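Uncharacterized protein (Staphylococcus aureus subsp. aureus Mu50, PDB 4EBG) is of unknown function, but is probably secreted and belongs to the DUF4467 family with a cystatin-like fold. Local coordinates at residues K4-D7 / K8-E12. Sequence-based numbering, arbitrary orientation. Where two conformers were deposited one is given.
Sequences KDID and KVYKE
In the first turns of the amphipathic helix 3-23, Lys8 reaches back toward the N-terminus and forms an i to i+3 salt bridge with Asp5. Its NZ lies 3.0 Å from Asp5 OD1, met nearly along the carboxylate C-O axis. With CG beside its own backbone N (chi1 -65°) and the rest of the chain extended, Lys8 runs along the helix flank in the same direction as the aspartate side chain, and its CG passes 3.4 Å from Lys4 O. The same ammonium group also donates to Gly70 O, which ties the helix start to the turn between strands 60-68 and 71-74. In one of two conformers, and hence doubtfully, the Lys4 side chain slants across the end of Lys8 and brings its CE near Lys8 NZ.

As in other cystatin-like folds, the helix packs on one face of an antiparallel sheet, here partly through Val9, whose side chain meets Ile47, Ile49 and Ile67 among others. One turn apart, Ile6 and Tyr10 lie alongside each other: Ile6 CG2 touches Tyr10 CD2 at 3.8 Å, and Ile6 O sits at the ring edge, near its plane. The phenol OH is hydrogen-bonded to Thr38 OG1. Beneath these side chains run regular i to i+4 backbone bonds, among them Tyr10 N to Ile6 O at 3.0 Å and Lys11 N to Asp7 O at 2.9 Å.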
ATOM      1  N   LYS B   4      19.046 -11.789  11.201  1.00 14.47           N
ATOM      2  CA  LYS B   4      18.574 -12.384   9.934  0.60 17.75           C
ATOM      3  C   LYS B   4      17.057 -12.195   9.808  1.00 17.19           C
ATOM      4  O   LYS B   4      16.534 -11.839   8.751  1.00 18.05           O
ATOM      5  CB  LYS B   4      18.943 -13.877   9.853  0.60 19.96           C
ATOM      6  CG  LYS B   4      18.305 -14.643   8.668  0.60 23.89           C
ATOM      7  CD  LYS B   4      18.894 -16.030   8.477  0.60 26.29           C
ATOM      8  CE  LYS B   4      17.889 -16.968   7.818  0.60 28.08           C
ATOM      9  NZ  LYS B   4      18.512 -18.230   7.293  0.60 32.21           N
ATOM     10  N   ASP B   5      16.343 -12.437  10.897  1.00 14.33           N
ATOM     11  CA  ASP B   5      14.905 -12.294  10.888  1.00 14.34           C
ATOM     12  C   ASP B   5      14.450 -10.857  10.907  1.00 11.84           C
ATOM     13  O   ASP B   5      13.465 -10.516  10.274  1.00 12.99           O
ATOM     14  CB  ASP B   5      14.263 -13.145  11.972  1.00 17.40           C
ATOM     15  CG  ASP B   5      14.280 -14.657  11.611  1.00 23.17           C
ATOM     16  OD1 ASP B   5      14.593 -15.044  10.445  1.00 25.13           O
ATOM     17  OD2 ASP B   5      13.997 -15.457  12.500  1.00 28.22           O
ATOM     18  N   ILE B   6      15.159  -9.998  11.614  1.00 11.58           N
ATOM     19  CA  ILE B   6      14.865  -8.574  11.532  1.00 11.22           C
ATOM     20  C   ILE B   6      15.043  -8.086  10.077  1.00 12.57           C
ATOM     21  O   ILE B   6      14.227  -7.286   9.601  1.00 11.83           O
ATOM     22  CB  ILE B   6      15.746  -7.775  12.510  1.00 11.46           C
ATOM     23  CG1 ILE B   6      15.408  -8.150  13.976  1.00 12.45           C
ATOM     24  CG2 ILE B   6      15.625  -6.311  12.301  1.00 13.42           C
ATOM     25  CD1 ILE B   6      16.506  -7.703  14.965  1.00 12.72           C
ATOM     26  N   ASP B   7      16.085  -8.559   9.397  1.00 13.47           N
ATOM     27  CA  ASP B   7      16.289  -8.184   8.025  1.00 14.37           C
ATOM     28  C   ASP B   7      15.086  -8.589   7.141  1.00 13.54           C
ATOM     29  O   ASP B   7      14.696  -7.863   6.251  1.00 14.12           O
ATOM     30  CB  ASP B   7      17.558  -8.889   7.491  1.00 17.11           C
ATOM     31  CG  ASP B   7      18.872  -8.247   7.964  1.00 21.18           C
ATOM     32  OD1 ASP B   7      18.852  -7.106   8.441  1.00 24.07           O
ATOM     33  OD2 ASP B   7      19.943  -8.893   7.820  1.00 32.54           O
ATOM     34  N   LYS B   8      14.533  -9.776   7.379  1.00 12.80           N
ATOM     35  CA  LYS B   8      13.353 -10.233   6.680  1.00 13.30           C
ATOM     36  C   LYS B   8      12.184  -9.285   6.898  1.00 12.03           C
ATOM     37  O   LYS B   8      11.420  -9.045   5.973  1.00 15.05           O
ATOM     38  CB  LYS B   8      12.961 -11.658   7.084  1.00 14.19           C
ATOM     39  CG  LYS B   8      13.992 -12.731   6.704  1.00 17.93           C
ATOM     40  CD  LYS B   8      13.572 -14.091   7.177  1.00 19.50           C
ATOM     41  CE  LYS B   8      14.636 -15.171   6.937  1.00 22.78           C
ATOM     42  NZ  LYS B   8      14.385 -16.394   7.775  1.00 28.03           N
ATOM     43  N   VAL B   9      12.009  -8.858   8.138  1.00 11.98           N
ATOM     44  CA  VAL B   9      10.931  -7.922   8.486  1.00 10.68           C
ATOM     45  C   VAL B   9      11.079  -6.615   7.719  1.00 10.88           C
ATOM     46  O   VAL B   9      10.114  -6.144   7.088  1.00 11.30           O
ATOM     47  CB  VAL B   9      10.842  -7.708  10.031  1.00 11.03           C
ATOM     48  CG1 VAL B   9       9.915  -6.555  10.346  1.00 11.58           C
ATOM     49  CG2 VAL B   9      10.343  -9.000  10.709  1.00 12.25           C
ATOM     50  N   TYR B  10      12.267  -6.005   7.747  1.00 11.12           N
ATOM     51  CA  TYR B  10      12.443  -4.737   7.062  1.00 11.03           C
ATOM     52  C   TYR B  10      12.335  -4.929   5.541  1.00 10.61           C
ATOM     53  O   TYR B  10      11.792  -4.037   4.878  1.00 11.61           O
ATOM     54  CB  TYR B  10      13.755  -4.033   7.470  1.00 12.22           C
ATOM     55  CG  TYR B  10      13.590  -3.301   8.795  1.00 10.96           C
ATOM     56  CD1 TYR B  10      13.089  -2.044   8.841  1.00 10.30           C
ATOM     57  CD2 TYR B  10      13.853  -3.928  10.003  1.00 11.95           C
ATOM     58  CE1 TYR B  10      12.864  -1.403  10.043  1.00 11.99           C
ATOM     59  CE2 TYR B  10      13.630  -3.295  11.208  1.00 10.18           C
ATOM     60  CZ  TYR B  10      13.127  -2.047  11.229  1.00 10.66           C
ATOM     61  OH  TYR B  10      12.856  -1.396  12.392  1.00 11.72           O
ATOM     62  N   LYS B  11      12.774  -6.062   5.023  1.00 11.88           N
ATOM     63  CA  LYS B  11      12.609  -6.281   3.580  1.00 14.39           C
ATOM     64  C   LYS B  11      11.133  -6.309   3.226  1.00 13.51           C
ATOM     65  O   LYS B  11      10.687  -5.710   2.236  1.00 13.50           O
ATOM     66  CB  LYS B  11      13.299  -7.573   3.190  1.00 15.66           C
ATOM     67  CG  LYS B  11      13.081  -7.922   1.721  1.00 17.20           C
ATOM     68  CD  LYS B  11      13.966  -9.114   1.281  1.00 27.48           C
ATOM     69  CE  LYS B  11      13.660  -9.566  -0.124  1.00 32.07           C
ATOM     70  NZ  LYS B  11      12.416 -10.362  -0.208  1.00 37.27           N
ATOM     71  N   GLU B  12      10.341  -7.042   4.016  1.00 12.29           N
ATOM     72  CA  GLU B  12       8.930  -7.181   3.748  1.00 12.90           C
ATOM     73  C   GLU B  12       8.249  -5.807   3.895  1.00 11.16           C
ATOM     74  O   GLU B  12       7.404  -5.464   3.087  1.00 13.10           O
ATOM     75  CB  GLU B  12       8.312  -8.221   4.684  1.00 14.67           C
ATOM     76  CG  GLU B  12       6.866  -8.459   4.442  1.00 18.95           C
ATOM     77  CD  GLU B  12       6.550  -9.122   3.126  1.00 27.03           C
ATOM     78  OE1 GLU B  12       7.457  -9.704   2.490  1.00 25.02           O
ATOM     79  OE2 GLU B  12       5.351  -9.077   2.757  1.00 33.37           O
TER